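Putative HAD family hydrolase (PDB 3MMZ) probably acts as the HAD-type phosphatase domain of a longer protein that is predicted to make CMP-N-acylneuraminate from an N-acylneuraminate and CTP. Local coordinates at residues P7-I12 with S156-P161; M58-T63 with I78-G83. One frame throughout, in Å; residues are numbered along the deposited sequence.

In the fold
Both contacts lie in the Rossmann-like fold of a HAD phosphatase, contact 2 within its sheet and contact 1 at its periphery. Contact 1 joins the N-terminal loop to the last helix through apolar side chains and one bridging water, with no direct hydrogen bond, and part of it faces solvent. Contact 2, nested along the chain between the two segments of contact 1, joins neighbouring parallel strands by backbone hydrogen bonds; strand 57-62 is largely buried, while strand 80-82 is outermost within the chain. They share no strand or helix, yet Leu51 of helix 42-53 touches both Ile158 and Met58. Contact 2 ends beside the calcium site of Asp18 and Asp20; contact 1 stays farther from that of Ala138.

Contact 1 of 2, residues P7-I12 with S156-P161; sequences PTAEDI and SWILGP
Ile158 packs against Pro7, Ala9 and Ile12 where the loop leading into strand 14-17, a central strand of the HAD-type Rossmann-like sheet, meets the end of the C-terminal helix 150-159. The tight part is mostly apolar and centres on Ile158, whose CD1 also lies 3.4 Å from Pro7 O. Ile158 CD1 lies 3.6 Å from Pro7 CB, the isoleucine side chain crossing the proline ring at about a right angle. The same methyl meets Ile12 CD1 tip to tip at 3.8 Å. With CG1 between the backbone N and the carbonyl carbon (chi1 60°) and the chain then extended (chi2 164°), Ile12 brings CD1 to the helix. On its other branch, Ile158 CG2 approaches Ala9 CA at 3.8 Å and covers Ala9 N, a buried polar atom with no partner in the model. With an alanine in place of Ile158, both branches are gone, and a gap would probably open between Pro7 CB, Ala9 CA and the tip of Ile12. Trp157 extends the packing past the proline: its ring atom CE3 is 3.7 Å from Pro7 CD, an oblique approach. Trp123 of strand 123-126 and Leu106 of strand 105-109 back Pro7 and Ile12 from the sheet, and Leu51 of helix 42-53 packs on Ile158.

The looser side is the turn's polar edge: Glu10 is exposed, Thr8 and Asp11 partly so, and neither Glu10 nor Asp11 buries surface against the helix. Asp11 OD2 holds this turn by accepting the backbone N of Thr8 at 2.9 Å, on its anti side and 24° out of the carboxylate plane. No direct hydrogen bond joins loop and helix; instead one water donates to both carbonyls, 2.7 Å from Pro7 O and 2.7 Å from Trp157 O.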
loop_
_atom_site.group_PDB
_atom_site.type_symbol
_atom_site.label_atom_id
_atom_site.label_comp_id
_atom_site.label_asym_id
_atom_site.label_seq_id
_atom_site.Cartn_x
_atom_site.Cartn_y
_atom_site.Cartn_z
ATOM N N PRO D 7 -1.288 20.641 19.458
ATOM C CA PRO D 7 -1.744 22.016 19.694
ATOM C C PRO D 7 -3.264 22.071 19.809
ATOM O O PRO D 7 -3.962 21.261 19.188
ATOM C CB PRO D 7 -1.294 22.754 18.428
ATOM C CG PRO D 7 -1.255 21.682 17.372
ATOM C CD PRO D 7 -0.768 20.460 18.090
ATOM N N THR D 8 -3.763 22.996 20.620
ATOM C CA THR D 8 -5.193 23.260 20.710
ATOM C C THR D 8 -5.411 24.736 20.421
ATOM O O THR D 8 -4.450 25.508 20.369
ATOM C CB THR D 8 -5.762 22.970 22.122
ATOM O OG1 THR D 8 -5.302 23.975 23.034
ATOM C CG2 THR D 8 -5.353 21.589 22.623
ATOM N N ALA D 9 -6.678 25.128 20.267
ATOM C CA ALA D 9 -7.047 26.524 20.026
ATOM C C ALA D 9 -6.477 27.520 21.042
ATOM O O ALA D 9 -6.206 28.672 20.688
ATOM C CB ALA D 9 -8.565 26.669 19.928
ATOM N N GLU D 10 -6.287 27.083 22.289
ATOM C CA GLU D 10 -5.781 27.973 23.355
ATOM C C GLU D 10 -4.287 28.259 23.241
ATOM O O GLU D 10 -3.793 29.254 23.780
ATOM C CB GLU D 10 -6.082 27.402 24.745
ATOM C CG GLU D 10 -7.522 27.575 25.202
ATOM C CD GLU D 10 -8.504 26.751 24.384
ATOM O OE1 GLU D 10 -8.222 25.551 24.131
ATOM O OE2 GLU D 10 -9.560 27.304 23.997
ATOM N N ASP D 11 -3.581 27.374 22.546
ATOM C CA ASP D 11 -2.123 27.426 22.438
ATOM C C ASP D 11 -1.624 28.432 21.414
ATOM O O ASP D 11 -0.497 28.925 21.516
ATOM C CB ASP D 11 -1.581 26.044 22.059
ATOM C CG ASP D 11 -1.747 25.021 23.166
ATOM O OD1 ASP D 11 -1.538 25.363 24.344
ATOM O OD2 ASP D 11 -2.079 23.861 22.855
ATOM N N ILE D 12 -2.450 28.721 20.413
ATOM C CA ILE D 12 -1.978 29.465 19.252
ATOM C C ILE D 12 -2.864 30.642 18.864
ATOM O O ILE D 12 -4.076 30.610 19.067
ATOM C CB ILE D 12 -1.805 28.537 18.011
ATOM C CG1 ILE D 12 -3.134 27.872 17.635
ATOM C CG2 ILE D 12 -0.703 27.475 18.257
ATOM C CD1 ILE D 12 -3.151 27.270 16.227
ATOM N N SER D 156 -8.203 19.728 12.481
ATOM C CA SER D 156 -8.983 18.865 13.385
ATOM C C SER D 156 -8.362 18.764 14.771
ATOM O O SER D 156 -9.085 18.592 15.751
ATOM C CB SER D 156 -9.246 17.464 12.798
ATOM O OG SER D 156 -8.097 16.632 12.875
ATOM N N TRP D 157 -7.036 18.891 14.862
ATOM C CA TRP D 157 -6.380 18.996 16.173
ATOM C C TRP D 157 -6.872 20.240 16.913
ATOM O O TRP D 157 -7.196 20.190 18.100
ATOM C CB TRP D 157 -4.857 19.102 16.029
ATOM C CG TRP D 157 -4.176 17.923 15.431
ATOM C CD1 TRP D 157 -4.684 16.661 15.255
ATOM C CD2 TRP D 157 -2.826 17.881 14.968
ATOM N NE1 TRP D 157 -3.732 15.845 14.684
ATOM C CE2 TRP D 157 -2.587 16.571 14.491
ATOM C CE3 TRP D 157 -1.799 18.838 14.882
ATOM C CZ2 TRP D 157 -1.348 16.180 13.954
ATOM C CZ3 TRP D 157 -0.575 18.452 14.337
ATOM C CH2 TRP D 157 -0.360 17.132 13.891
ATOM N N ILE D 158 -6.908 21.361 16.202
ATOM C CA ILE D 158 -7.248 22.649 16.789
ATOM C C ILE D 158 -8.752 22.764 17.061
ATOM O O ILE D 158 -9.162 23.250 18.120
ATOM C CB ILE D 158 -6.767 23.833 15.877
ATOM C CG1 ILE D 158 -5.268 23.719 15.537
ATOM C CG2 ILE D 158 -7.108 25.201 16.495
ATOM C CD1 ILE D 158 -4.358 23.654 16.748
ATOM N N LEU D 159 -9.572 22.310 16.117
ATOM C CA LEU D 159 -11.021 22.579 16.167
ATOM C C LEU D 159 -11.895 21.365 16.496
ATOM O O LEU D 159 -13.101 21.501 16.733
ATOM C CB LEU D 159 -11.486 23.207 14.849
ATOM C CG LEU D 159 -10.784 24.508 14.455
ATOM C CD1 LEU D 159 -11.142 24.880 13.012
ATOM C CD2 LEU D 159 -11.106 25.649 15.425
ATOM N N GLY D 160 -11.288 20.188 16.517
ATOM C CA GLY D 160 -12.034 18.954 16.735
ATOM C C GLY D 160 -12.504 18.323 15.436
ATOM O O GLY D 160 -12.375 18.916 14.356
ATOM N N PRO D 161 -13.071 17.110 15.534
ATOM C CA PRO D 161 -13.441 16.320 14.359
ATOM C C PRO D 161 -14.463 16.986 13.432
ATOM O O PRO D 161 -14.455 16.696 12.239
ATOM C CB PRO D 161 -14.002 15.023 14.968
ATOM C CG PRO D 161 -13.414 14.948 16.336
ATOM C CD PRO D 161 -13.326 16.381 16.792
HETATM O O HOH W 1 -5.448 19.178 19.952
#

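Contact 2 of 2, residues M58-T63 with I78-G83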
loop_
_atom_site.group_PDB
_atom_site.type_symbol
_atom_site.label_atom_id
_atom_site.label_comp_id
_atom_site.label_asym_id
_atom_site.label_seq_id
_atom_site.Cartn_x
_atom_site.Cartn_y
_atom_site.Cartn_z
HETATM N N MSE D 58 -3.896 34.019 9.710
HETATM C CA MSE D 58 -3.378 33.067 8.722
HETATM C C MSE D 58 -2.319 33.694 7.829
HETATM O O MSE D 58 -2.289 34.920 7.650
HETATM C CB MSE D 58 -4.503 32.542 7.823
HETATM C CG MSE D 58 -5.802 32.196 8.530
HETATM SE SE MSE D 58 -5.644 30.596 9.643
HETATM C CE MSE D 58 -5.085 29.270 8.327
ATOM N N LEU D 59 -1.464 32.848 7.257
ATOM C CA LEU D 59 -0.420 33.303 6.344
ATOM C C LEU D 59 0.181 32.138 5.588
ATOM O O LEU D 59 0.482 31.107 6.182
ATOM C CB LEU D 59 0.696 34.023 7.108
ATOM C CG LEU D 59 1.826 34.640 6.268
ATOM C CD1 LEU D 59 1.329 35.810 5.434
ATOM C CD2 LEU D 59 3.003 35.050 7.136
ATOM N N ILE D 60 0.360 32.319 4.282
ATOM C CA ILE D 60 1.187 31.425 3.485
ATOM C C ILE D 60 2.530 32.096 3.225
ATOM O O ILE D 60 2.586 33.233 2.741
ATOM C CB ILE D 60 0.505 31.054 2.156
ATOM C CG1 ILE D 60 -0.732 30.195 2.440
ATOM C CG2 ILE D 60 1.479 30.329 1.247
ATOM C CD1 ILE D 60 -1.631 29.968 1.243
ATOM N N LEU D 61 3.599 31.375 3.553
ATOM C CA LEU D 61 4.964 31.869 3.447
ATOM C C LEU D 61 5.752 30.992 2.476
ATOM O O LEU D 61 5.790 29.777 2.640
ATOM C CB LEU D 61 5.614 31.837 4.835
ATOM C CG LEU D 61 7.028 32.381 5.042
ATOM C CD1 LEU D 61 7.065 33.882 4.788
ATOM C CD2 LEU D 61 7.484 32.086 6.454
ATOM N N SER D 62 6.372 31.605 1.466
ATOM C CA SER D 62 7.164 30.846 0.486
ATOM C C SER D 62 8.375 31.611 -0.064
ATOM O O SER D 62 8.359 32.836 -0.156
ATOM C CB SER D 62 6.278 30.338 -0.660
ATOM O OG SER D 62 6.965 29.376 -1.445
ATOM N N THR D 63 9.418 30.860 -0.420
ATOM C CA THR D 63 10.676 31.406 -0.938
ATOM C C THR D 63 10.594 31.769 -2.424
ATOM O O THR D 63 11.275 32.691 -2.877
ATOM C CB THR D 63 11.857 30.399 -0.729
ATOM O OG1 THR D 63 11.843 29.898 0.612
ATOM C CG2 THR D 63 13.212 31.049 -0.998
ATOM N N ILE D 78 -6.511 34.294 2.190
ATOM C CA ILE D 78 -5.468 34.496 3.202
ATOM C C ILE D 78 -4.227 35.154 2.591
ATOM O O ILE D 78 -3.930 34.940 1.409
ATOM C CB ILE D 78 -5.094 33.184 3.979
ATOM C CG1 ILE D 78 -4.526 32.115 3.045
ATOM C CG2 ILE D 78 -6.288 32.658 4.793
ATOM C CD1 ILE D 78 -4.006 30.879 3.789
ATOM N N PRO D 79 -3.507 35.972 3.389
ATOM C CA PRO D 79 -2.370 36.698 2.828
ATOM C C PRO D 79 -1.200 35.785 2.461
ATOM O O PRO D 79 -1.058 34.687 3.007
ATOM C CB PRO D 79 -1.960 37.668 3.951
ATOM C CG PRO D 79 -3.071 37.647 4.940
ATOM C CD PRO D 79 -3.741 36.322 4.802
ATOM N N VAL D 80 -0.402 36.249 1.511
ATOM C CA VAL D 80 0.819 35.581 1.125
ATOM C C VAL D 80 2.030 36.472 1.421
ATOM O O VAL D 80 1.961 37.698 1.311
ATOM C CB VAL D 80 0.772 35.133 -0.370
ATOM C CG1 VAL D 80 0.767 36.335 -1.325
ATOM C CG2 VAL D 80 1.922 34.186 -0.690
ATOM N N LEU D 81 3.121 35.835 1.826
ATOM C CA LEU D 81 4.413 36.478 1.954
ATOM C C LEU D 81 5.364 35.546 1.208
ATOM O O LEU D 81 5.819 34.547 1.756
ATOM C CB LEU D 81 4.772 36.611 3.440
ATOM C CG LEU D 81 5.890 37.507 3.984
ATOM C CD1 LEU D 81 5.684 38.983 3.648
ATOM C CD2 LEU D 81 5.999 37.308 5.497
ATOM N N HIS D 82 5.615 35.839 -0.068
ATOM C CA HIS D 82 6.421 34.936 -0.900
ATOM C C HIS D 82 7.425 35.648 -1.815
ATOM O O HIS D 82 7.388 36.874 -1.959
ATOM C CB HIS D 82 5.526 33.963 -1.689
ATOM C CG HIS D 82 5.122 34.466 -3.039
ATOM N ND1 HIS D 82 5.552 33.878 -4.211
ATOM C CD2 HIS D 82 4.336 35.507 -3.406
ATOM C CE1 HIS D 82 5.045 34.531 -5.241
ATOM N NE2 HIS D 82 4.303 35.524 -4.780
ATOM N N GLY D 83 8.314 34.860 -2.429
ATOM C CA GLY D 83 9.451 35.387 -3.196
ATOM C C GLY D 83 10.520 35.964 -2.278
ATOM O O GLY D 83 11.252 36.878 -2.664
#
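Met58, a selenomethionine, lays its CB 3.5 Å from Ile78 CG2 just ahead of the point where strand 80-82 pairs with strand 57-62, the two strands of a right-handed beta-alpha-beta crossover through helix 68-76. Its chain, bent at chi2 and chi3, then turns away toward helix 42-53. Leu59 points to the other face, and its CD1 reaches back to 4.1 Å from Leu81 CB. Ile60 is gripped twice: its N donates to Pro79 O at 3.0 Å, almost straight (177°) and in the carbonyl plane, while its O accepts Leu81 N at 2.8 Å. On the helix 68-76 side, Ile60 CD1 meets Ile78 CD1 at 3.6 Å, the side chains crossing at about a right angle. Leu61 lies alongside Leu81, both pointing the same way, with Leu61 CD1 3.7 Å from Leu81 CD2. Ser62 N donates to Leu81 O at 3.0 Å, tilted 24° from the carbonyl plane. The place of Ser62 is consistent with the motif II position of HAD phosphatases. Directional backbone bonds thus set the register and apolar side chains pack on both faces; the strand carries Ser62 to within about 5 Å of the side chains of the calcium ligands Asp18 and Asp20.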